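Local coordinates for protein putative enoyl-CoA hydratase (Streptomyces coelicolor A3, PDB 3G64) that probably acts on acyl-CoA thioesters, as a putative enoyl-CoA hydratase of the crotonase-like enoyl-CoA hydratase/isomerase family, at residues Val30-Leu41 and Ala68-Asp79; Pro113-His121 and Ala205-Leu216. One frame throughout, in Å; residues are numbered along the deposited sequence. Where two conformers were deposited one is given.

Interaction 1 of 2, residues Val30-Leu41 and Ala68-Asp79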
loop_
_atom_site.group_PDB
_atom_site.type_symbol
_atom_site.label_atom_id
_atom_site.label_comp_id
_atom_site.label_asym_id
_atom_site.label_seq_id
_atom_site.Cartn_x
_atom_site.Cartn_y
_atom_site.Cartn_z
ATOM N N VAL A 30 -4.037 14.791 25.185
ATOM C CA VAL A 30 -4.128 16.113 24.585
ATOM C C VAL A 30 -5.562 16.242 24.110
ATOM O O VAL A 30 -6.004 15.532 23.197
ATOM C CB VAL A 30 -3.137 16.289 23.399
ATOM C CG1 VAL A 30 -3.260 17.695 22.771
ATOM C CG2 VAL A 30 -1.684 16.036 23.859
ATOM N N THR A 31 -6.322 17.110 24.760
ATOM C CA THR A 31 -7.676 17.333 24.318
ATOM C C THR A 31 -7.767 18.662 23.588
ATOM O O THR A 31 -7.436 19.714 24.154
ATOM C CB THR A 31 -8.642 17.325 25.499
ATOM O OG1 THR A 31 -8.407 16.150 26.299
ATOM C CG2 THR A 31 -10.066 17.352 24.983
ATOM N N LEU A 32 -8.205 18.610 22.330
ATOM C CA LEU A 32 -8.406 19.830 21.549
ATOM C C LEU A 32 -9.364 20.786 22.257
ATOM O O LEU A 32 -10.341 20.371 22.881
ATOM C CB LEU A 32 -8.928 19.494 20.169
ATOM C CG LEU A 32 -7.975 18.583 19.402
ATOM C CD1 LEU A 32 -8.609 18.182 18.097
ATOM C CD2 LEU A 32 -6.606 19.306 19.171
ATOM N N ALA A 33 -9.061 22.073 22.153
ATOM C CA ALA A 33 -9.901 23.117 22.720
ATOM C C ALA A 33 -11.069 23.519 21.782
ATOM O O ALA A 33 -10.992 23.350 20.545
ATOM C CB ALA A 33 -9.032 24.334 23.067
ATOM N N ARG A 34 -12.139 24.038 22.387
ATOM C CA ARG A 34 -13.271 24.669 21.671
ATOM C C ARG A 34 -14.369 23.750 21.190
ATOM O O ARG A 34 -14.670 23.720 20.003
ATOM C CB ARG A 34 -12.790 25.516 20.489
ATOM C CG ARG A 34 -11.764 26.556 20.869
ATOM C CD ARG A 34 -10.935 26.954 19.661
ATOM N NE ARG A 34 -11.169 28.330 19.252
ATOM C CZ ARG A 34 -11.418 28.722 17.999
ATOM N NH1 ARG A 34 -11.470 27.844 16.988
ATOM N NH2 ARG A 34 -11.599 30.019 17.764
ATOM N N PRO A 35 -14.994 23.021 22.114
ATOM C CA PRO A 35 -16.048 22.062 21.780
ATOM C C PRO A 35 -17.222 22.747 21.109
ATOM O O PRO A 35 -17.882 22.123 20.285
ATOM C CB PRO A 35 -16.504 21.512 23.136
ATOM C CG PRO A 35 -15.731 22.244 24.184
ATOM C CD PRO A 35 -14.662 23.064 23.546
ATOM N N ASP A 36 -17.478 24.006 21.464
ATOM C CA ASP A 36 -18.592 24.752 20.871
ATOM C C ASP A 36 -18.386 25.017 19.381
ATOM O O ASP A 36 -19.317 25.376 18.675
ATOM C CB ASP A 36 -18.823 26.090 21.602
ATOM C CG ASP A 36 -19.161 25.911 23.089
ATOM O OD1 ASP A 36 -19.540 24.788 23.510
ATOM O OD2 ASP A 36 -19.052 26.912 23.843
ATOM N N LYS A 37 -17.150 24.867 18.916
ATOM C CA LYS A 37 -16.836 25.042 17.498
ATOM C C LYS A 37 -16.373 23.716 16.892
ATOM O O LYS A 37 -15.698 23.707 15.853
ATOM C CB LYS A 37 -15.678 26.028 17.327
ATOM C CG LYS A 37 -15.923 27.403 17.854
ATOM C CD LYS A 37 -14.870 28.361 17.303
ATOM C CE LYS A 37 -15.441 29.780 17.179
ATOM N NZ LYS A 37 -16.483 29.951 16.115
ATOM N N LEU A 38 -16.724 22.607 17.538
ATOM C CA LEU A 38 -16.289 21.300 17.064
ATOM C C LEU A 38 -14.760 21.273 16.990
ATOM O O LEU A 38 -14.174 20.721 16.063
ATOM C CB LEU A 38 -16.922 21.004 15.702
ATOM C CG LEU A 38 -18.421 20.691 15.852
ATOM C CD1 LEU A 38 -19.148 20.797 14.523
ATOM C CD2 LEU A 38 -18.642 19.329 16.486
ATOM N N ASN A 39 -14.130 21.926 17.963
ATOM C CA ASN A 39 -12.691 21.910 18.103
ATOM C C ASN A 39 -11.909 22.402 16.890
ATOM O O ASN A 39 -10.752 22.009 16.683
ATOM C CB ASN A 39 -12.289 20.506 18.508
ATOM C CG ASN A 39 -13.049 20.055 19.747
ATOM O OD1 ASN A 39 -13.147 20.821 20.714
ATOM N ND2 ASN A 39 -13.597 18.832 19.724
ATOM N N ALA A 40 -12.533 23.267 16.097
ATOM C CA ALA A 40 -11.849 23.863 14.952
ATOM C C ALA A 40 -10.508 24.474 15.369
ATOM O O ALA A 40 -10.407 25.226 16.351
ATOM C CB ALA A 40 -12.735 24.923 14.261
ATOM N N LEU A 41 -9.487 24.168 14.586
ATOM C CA LEU A 41 -8.126 24.566 14.880
ATOM C C LEU A 41 -7.804 26.006 14.477
ATOM O O LEU A 41 -8.228 26.495 13.431
ATOM C CB LEU A 41 -7.166 23.614 14.164
ATOM C CG LEU A 41 -7.281 22.142 14.536
ATOM C CD1 LEU A 41 -6.441 21.276 13.575
ATOM C CD2 LEU A 41 -6.828 21.980 15.966
ATOM N N ALA A 68 -7.610 13.725 21.712
ATOM C CA ALA A 68 -9.063 13.681 21.890
ATOM C C ALA A 68 -9.713 15.036 21.611
ATOM O O ALA A 68 -9.026 16.053 21.538
ATOM C CB ALA A 68 -9.395 13.217 23.276
ATOM N N GLY A 69 -11.037 15.026 21.455
ATOM C CA GLY A 69 -11.837 16.233 21.286
ATOM C C GLY A 69 -13.134 16.135 22.097
ATOM O O GLY A 69 -13.782 15.092 22.100
ATOM N N GLU A 70 -13.517 17.200 22.794
ATOM C CA GLU A 70 -14.797 17.174 23.523
ATOM C C GLU A 70 -15.935 17.768 22.701
ATOM O O GLU A 70 -15.694 18.413 21.672
ATOM C CB GLU A 70 -14.680 17.859 24.881
ATOM C CG GLU A 70 -14.045 16.954 25.916
ATOM C CD GLU A 70 -13.650 17.674 27.195
ATOM O OE1 GLU A 70 -13.855 18.909 27.286
ATOM O OE2 GLU A 70 -13.124 16.991 28.104
ATOM N N GLY A 71 -17.171 17.538 23.145
ATOM C CA GLY A 71 -18.336 18.052 22.453
ATOM C C GLY A 71 -18.932 17.062 21.473
ATOM O O GLY A 71 -18.819 15.863 21.651
ATOM N N ARG A 72 -19.558 17.581 20.425
ATOM C CA ARG A 72 -20.289 16.762 19.460
ATOM C C ARG A 72 -19.395 16.002 18.462
ATOM O O ARG A 72 -19.881 15.163 17.705
ATOM C CB ARG A 72 -21.273 17.636 18.661
ATOM C CG ARG A 72 -22.303 18.396 19.521
ATOM C CD ARG A 72 -23.151 19.371 18.677
ATOM N NE ARG A 72 -22.354 20.398 17.998
ATOM C CZ ARG A 72 -22.104 21.614 18.486
ATOM N NH1 ARG A 72 -22.587 21.985 19.666
ATOM N NH2 ARG A 72 -21.367 22.468 17.792
ATOM N N GLY A 73 -18.106 16.317 18.424
ATOM C CA GLY A 73 -17.221 15.612 17.518
ATOM C C GLY A 73 -15.737 15.830 17.763
ATOM O O GLY A 73 -15.312 16.663 18.566
ATOM N N PHE A 74 -14.937 15.065 17.037
ATOM C CA PHE A 74 -13.507 15.079 17.249
ATOM C C PHE A 74 -12.884 16.413 16.817
ATOM O O PHE A 74 -12.324 17.131 17.648
ATOM C CB PHE A 74 -12.858 13.901 16.520
ATOM C CG PHE A 74 -11.364 13.888 16.618
ATOM C CD1 PHE A 74 -10.738 13.562 17.814
ATOM C CD2 PHE A 74 -10.580 14.190 15.509
ATOM C CE1 PHE A 74 -9.348 13.521 17.898
ATOM C CE2 PHE A 74 -9.189 14.160 15.584
ATOM C CZ PHE A 74 -8.574 13.828 16.774
ATOM N N CYS A 75 -12.990 16.747 15.529
ATOM C CA CYS A 75 -12.368 17.982 15.018
ATOM C C CYS A 75 -12.877 18.248 13.608
ATOM O O CYS A 75 -12.740 17.390 12.729
ATOM C CB CYS A 75 -10.834 17.822 14.960
ATOM S SG CYS A 75 -9.947 19.370 14.417
ATOM N N SER A 76 -13.450 19.423 13.389
ATOM C CA SER A 76 -13.961 19.813 12.074
ATOM C C SER A 76 -12.896 20.391 11.136
ATOM O O SER A 76 -13.196 20.748 10.005
ATOM C CB SER A 76 -15.073 20.850 12.246
ATOM O OG SER A 76 -14.531 22.019 12.868
ATOM N N GLY A 77 -11.659 20.487 11.603
ATOM C CA GLY A 77 -10.596 21.030 10.778
ATOM C C GLY A 77 -10.240 22.458 11.105
ATOM O O GLY A 77 -10.536 22.961 12.198
ATOM N N GLY A 78 -9.611 23.134 10.148
ATOM C CA GLY A 78 -9.192 24.512 10.357
ATOM C C GLY A 78 -10.388 25.463 10.433
ATOM O O GLY A 78 -11.362 25.327 9.689
ATOM N N ASP A 79 -10.313 26.442 11.321
ATOM C CA ASP A 79 -11.413 27.398 11.478
ATOM C C ASP A 79 -11.628 28.221 10.202
ATOM O O ASP A 79 -10.668 28.800 9.654
ATOM C CB ASP A 79 -11.094 28.334 12.639
ATOM C CG ASP A 79 -12.292 29.182 13.047
ATOM O OD1 ASP A 79 -12.611 30.198 12.366
ATOM O OD2 ASP A 79 -12.900 28.826 14.072
HETATM O O HOH W 1 -12.749 19.668 23.066
HETATM O O HOH W 2 -19.874 20.523 20.608
HETATM O O HOH W 3 -21.862 25.077 19.568
#

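Interaction 2 of 2, residues Pro113-His121 and Ala205-Leu216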
loop_
_atom_site.group_PDB
_atom_site.type_symbol
_atom_site.label_atom_id
_atom_site.label_comp_id
_atom_site.label_asym_id
_atom_site.label_seq_id
_atom_site.Cartn_x
_atom_site.Cartn_y
_atom_site.Cartn_z
ATOM N N PRO A 113 8.611 9.501 19.561
ATOM C CA PRO A 113 9.048 8.210 20.112
ATOM C C PRO A 113 8.030 7.577 21.085
ATOM O O PRO A 113 8.414 7.126 22.158
ATOM C CB PRO A 113 10.339 8.567 20.844
ATOM C CG PRO A 113 10.130 10.011 21.281
ATOM C CD PRO A 113 9.273 10.652 20.202
ATOM N N PHE A 114 6.764 7.531 20.694
ATOM C CA PHE A 114 5.708 6.885 21.480
ATOM C C PHE A 114 4.506 6.814 20.585
ATOM O O PHE A 114 4.344 7.649 19.695
ATOM C CB PHE A 114 5.351 7.656 22.763
ATOM C CG PHE A 114 5.259 9.154 22.587
ATOM C CD1 PHE A 114 4.100 9.745 22.098
ATOM C CD2 PHE A 114 6.341 9.971 22.919
ATOM C CE1 PHE A 114 4.022 11.134 21.927
ATOM C CE2 PHE A 114 6.284 11.345 22.759
ATOM C CZ PHE A 114 5.113 11.938 22.255
ATOM N N PRO A 115 3.655 5.810 20.814
ATOM C CA PRO A 115 2.418 5.638 20.056
ATOM C C PRO A 115 1.428 6.770 20.332
ATOM O O PRO A 115 1.277 7.252 21.470
ATOM C CB PRO A 115 1.822 4.308 20.592
ATOM C CG PRO A 115 2.699 3.872 21.712
ATOM C CD PRO A 115 3.854 4.801 21.871
ATOM N N VAL A 116 0.749 7.178 19.272
ATOM C CA VAL A 116 -0.273 8.199 19.369
ATOM C C VAL A 116 -1.599 7.546 19.026
ATOM O O VAL A 116 -1.693 6.803 18.038
ATOM C CB VAL A 116 0.047 9.363 18.394
ATOM C CG1 VAL A 116 -1.128 10.351 18.314
ATOM C CG2 VAL A 116 1.342 10.054 18.835
ATOM N N ILE A 117 -2.613 7.800 19.853
ATOM C CA ILE A 117 -3.923 7.191 19.684
ATOM C C ILE A 117 -4.980 8.296 19.511
ATOM O O ILE A 117 -5.087 9.196 20.346
ATOM C CB ILE A 117 -4.259 6.353 20.949
ATOM C CG1 ILE A 117 -3.183 5.279 21.146
ATOM C CG2 ILE A 117 -5.699 5.798 20.898
ATOM C CD1 ILE A 117 -2.886 5.006 22.587
ATOM N N ALA A 118 -5.742 8.248 18.424
ATOM C CA ALA A 118 -6.837 9.213 18.237
ATOM C C ALA A 118 -8.156 8.623 18.714
ATOM O O ALA A 118 -8.560 7.528 18.275
ATOM C CB ALA A 118 -6.938 9.653 16.768
ATOM N N ALA A 119 -8.807 9.328 19.636
ATOM C CA ALA A 119 -10.078 8.878 20.207
ATOM C C ALA A 119 -11.180 9.549 19.399
ATOM O O ALA A 119 -11.437 10.746 19.577
ATOM C CB ALA A 119 -10.170 9.303 21.698
ATOM N N LEU A 120 -11.813 8.805 18.497
ATOM C CA LEU A 120 -12.685 9.424 17.490
ATOM C C LEU A 120 -14.177 9.218 17.735
ATOM O O LEU A 120 -14.605 8.141 18.154
ATOM C CB LEU A 120 -12.363 8.881 16.093
ATOM C CG LEU A 120 -10.912 8.998 15.583
ATOM C CD1 LEU A 120 -10.833 8.335 14.229
ATOM C CD2 LEU A 120 -10.540 10.463 15.476
ATOM N N HIS A 121 -14.954 10.242 17.391
ATOM C CA HIS A 121 -16.420 10.211 17.474
ATOM C C HIS A 121 -16.895 11.426 16.676
ATOM O O HIS A 121 -16.138 12.401 16.525
ATOM C CB HIS A 121 -16.884 10.323 18.929
ATOM C CG HIS A 121 -16.377 11.551 19.623
ATOM N ND1 HIS A 121 -17.139 12.691 19.776
ATOM C CD2 HIS A 121 -15.169 11.828 20.173
ATOM C CE1 HIS A 121 -16.425 13.613 20.396
ATOM N NE2 HIS A 121 -15.224 13.118 20.643
ATOM N N ALA A 205 -15.422 5.788 23.061
ATOM C CA ALA A 205 -14.136 5.951 22.368
ATOM C C ALA A 205 -13.051 6.470 23.327
ATOM O O ALA A 205 -11.938 5.952 23.347
ATOM C CB ALA A 205 -14.290 6.866 21.159
ATOM N N ASP A 206 -13.375 7.473 24.142
ATOM C CA ASP A 206 -12.364 8.034 25.045
ATOM C C ASP A 206 -11.866 7.008 26.071
ATOM O O ASP A 206 -10.676 6.912 26.354
ATOM C CB ASP A 206 -12.903 9.284 25.742
ATOM C CG ASP A 206 -13.170 10.432 24.751
ATOM O OD1 ASP A 206 -12.230 10.868 24.075
ATOM O OD2 ASP A 206 -14.318 10.912 24.641
ATOM N N GLU A 207 -12.792 6.222 26.602
ATOM C CA GLU A 207 -12.450 5.229 27.604
ATOM C C GLU A 207 -11.591 4.135 26.975
ATOM O O GLU A 207 -10.555 3.744 27.524
ATOM C CB GLU A 207 -13.744 4.664 28.191
ATOM C CG GLU A 207 -13.591 3.342 28.889
ATOM C CD GLU A 207 -14.900 2.875 29.532
ATOM O OE1 GLU A 207 -15.945 2.823 28.836
ATOM O OE2 GLU A 207 -14.873 2.566 30.742
ATOM N N ALA A 208 -11.997 3.658 25.803
ATOM C CA ALA A 208 -11.216 2.623 25.126
ATOM C C ALA A 208 -9.838 3.158 24.685
ATOM O O ALA A 208 -8.855 2.437 24.740
ATOM C CB ALA A 208 -11.986 2.069 23.930
ATOM N N ALA A 209 -9.763 4.433 24.305
ATOM C CA ALA A 209 -8.471 5.018 23.918
ATOM C C ALA A 209 -7.548 5.058 25.117
ATOM O O ALA A 209 -6.369 4.743 25.034
ATOM C CB ALA A 209 -8.664 6.417 23.340
ATOM N N ARG A 210 -8.107 5.438 26.256
ATOM C CA ARG A 210 -7.339 5.483 27.487
ATOM C C ARG A 210 -6.847 4.084 27.913
ATOM O O ARG A 210 -5.744 3.942 28.438
ATOM C CB ARG A 210 -8.181 6.104 28.604
ATOM C CG ARG A 210 -7.462 6.109 29.925
ATOM C CD ARG A 210 -8.297 6.736 31.013
ATOM N NE ARG A 210 -7.799 6.286 32.303
ATOM C CZ ARG A 210 -8.486 6.332 33.436
ATOM N NH1 ARG A 210 -9.722 6.827 33.448
ATOM N NH2 ARG A 210 -7.931 5.880 34.556
ATOM N N THR A 211 -7.677 3.066 27.698
ATOM C CA THR A 211 -7.316 1.683 28.044
ATOM C C THR A 211 -6.179 1.234 27.119
ATOM O O THR A 211 -5.177 0.656 27.563
ATOM C CB THR A 211 -8.548 0.722 27.928
ATOM O OG1 THR A 211 -9.524 1.046 28.936
ATOM C CG2 THR A 211 -8.142 -0.743 28.080
ATOM N N LEU A 212 -6.315 1.533 25.830
ATOM C CA LEU A 212 -5.265 1.165 24.885
ATOM C C LEU A 212 -3.954 1.882 25.232
ATOM O O LEU A 212 -2.889 1.285 25.178
ATOM C CB LEU A 212 -5.685 1.449 23.440
ATOM C CG LEU A 212 -4.557 1.306 22.411
ATOM C CD1 LEU A 212 -4.006 -0.111 22.386
ATOM C CD2 LEU A 212 -5.098 1.671 21.046
ATOM N N ALA A 213 -4.041 3.157 25.613
ATOM C CA ALA A 213 -2.833 3.926 25.956
ATOM C C ALA A 213 -2.098 3.292 27.123
ATOM O O ALA A 213 -0.879 3.164 27.126
ATOM C CB ALA A 213 -3.191 5.363 26.298
ATOM N N ARG A 214 -2.875 2.919 28.140
ATOM C CA ARG A 214 -2.335 2.303 29.338
ATOM C C ARG A 214 -1.737 0.914 29.029
ATOM O O ARG A 214 -0.699 0.550 29.559
ATOM C CB ARG A 214 -3.450 2.195 30.409
ATOM C CG ARG A 214 -2.977 1.602 31.732
ATOM C CD ARG A 214 -1.720 2.300 32.242
ATOM N NE ARG A 214 -2.011 3.686 32.570
ATOM C CZ ARG A 214 -1.093 4.632 32.742
ATOM N NH1 ARG A 214 0.197 4.348 32.611
ATOM N NH2 ARG A 214 -1.476 5.872 33.033
ATOM N N ARG A 215 -2.410 0.141 28.182
ATOM C CA ARG A 215 -1.870 -1.129 27.723
ATOM C C ARG A 215 -0.488 -0.943 27.095
ATOM O O ARG A 215 0.455 -1.674 27.418
ATOM C CB ARG A 215 -2.818 -1.801 26.726
ATOM C CG ARG A 215 -2.236 -3.088 26.156
ATOM C CD ARG A 215 -3.166 -3.830 25.216
ATOM N NE ARG A 215 -2.510 -5.053 24.772
ATOM C CZ ARG A 215 -2.919 -5.835 23.776
ATOM N NH1 ARG A 215 -4.000 -5.541 23.079
ATOM N NH2 ARG A 215 -2.224 -6.923 23.470
ATOM N N LEU A 216 -0.367 0.043 26.204
ATOM C CA LEU A 216 0.912 0.340 25.552
ATOM C C LEU A 216 1.932 0.854 26.563
ATOM O O LEU A 216 3.085 0.441 26.532
ATOM C CB LEU A 216 0.725 1.362 24.414
ATOM C CG LEU A 216 0.028 0.802 23.172
ATOM C CD1 LEU A 216 -0.609 1.924 22.350
ATOM C CD2 LEU A 216 1.011 0.017 22.326
HETATM O O HOH W 4 -12.331 12.279 21.774
#

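Interaction 1 of 2, residues Val30-Leu41 and Ala68-Asp79
Asn39 reaches into the turn that follows strand 64-69, and its ND2 donates to Glu70 O at 2.9 Å and to Phe74 O at 3.0 Å. The two loops follow the parallel strands of a beta-alpha-beta unit (strand 27-32, helix 43-58, strand 64-69) in the crotonase fold. Glu70 O receives its proton on a lone pair, whereas ND2 approaches Phe74 O from above its carbonyl plane. A primary amide suits this place because its nitrogen has two hydrogens for two backbone carbonyls. Water 1 accepts from Glu70 N and may donate to Asn39 OD1 and Leu32 O.

Ser76 N donates to Leu38 O at 3.1 Å and Leu41 N to Gly77 O at 2.9 Å. At Gly71 the backbone angles call for glycine, and a CB would strike Pro35. Cys75, with SG anti to its backbone N (chi1 -177°), sets its sulfur 3.8 Å from Leu41 CG, as CB meets Leu32 CD1.

A type I' turn, Lys37 to Ala40, shapes the loop of Asn39, as does Arg34 O, accepting from Lys37 N and Asn39 N on opposite faces of its plane. Arg34 NH2 forms a salt bridge with Glu82 OE2, while NH1 donates to Ala40 O and makes a salt bridge, with a weak hydrogen bond, to Asp79 OD2 at 3.4 Å. Asp79 is the N-cap of the next helix, its OD1 accepting from the backbone N of Asp81 and Glu82.

Interaction 2 of 2, residues Pro113-His121 and Ala205-Leu216
Helix 205-217 lies against one face of the main sheet of the crotonase fold, where strand 116-120 offers it Ile117 and Ala119. Segment axes approach to 7.4 Å and run nearly antiparallel, at 164°. That closeness is possible because at its first turns the helix sets Ala205 and Ala209 against the strand. Ala119 CB meets Ala209 CB at 3.6 Å, methyl to methyl, and Ala205 CB sits 3.3 Å from Leu120 O.

Ile117 meets the helix with both its branches. CG2, anti to the backbone N, reaches Ala209 CB, while CG1 (chi1 -59°) carries CD1 along the helix until it lies 3.5 Å from Ala213 CA and 3.8 Å from Leu216 CD1. Leu212 comes in at a slant, its CG near the same CD1. Branching at CB lets this one residue touch two turns of helix at once. Replacing it with an alanine would probably leave a gap facing Ala213 and free the ends of Leu212 and Leu216 to shift. Beyond it, Pro115 and Leu216 lie alongside with their side chains running opposite ways, Pro115 CB being 3.8 Å from Leu216 CD1.

At the other end, water 4 sits 2.8 Å from Ala119 O and close to Asp206 OD1, and can bridge strand and helix; Asp206 OD2 is hydrogen-bonded to a glycerol, probably from the crystallisation liquor. Leu181 of the second subunit packs on Leu212 and Leu216. Alanines at one end and aliphatic side chains at the other pack the helix on the sheet, as in the alpha/beta core of the crotonase fold.

Overall arrangement
Interactions 1 and 2 have centres about 17 Å apart and follow one another along the chain, yet share one sheet in which strands 64-69 and 116-120 are neighbours. They meet at the strand ends: His121 NE2 lies 2.8 Å from Gly69 O, a probable hydrogen bond, and Phe74 CD1 packs 3.4 Å from Ala119 O. The loop of 68-79 thus rests directly on the end of strand 116-120. Helix 205-217 also spans both strands, since Ala209 and Ala213 touch Val66 and Asp206 touches Ala68. In crotonase relatives one oxyanion-hole N-H comes from the loop corresponding to 68-79 and the other from the start of a later helix, so interaction 1 probably borders the active site.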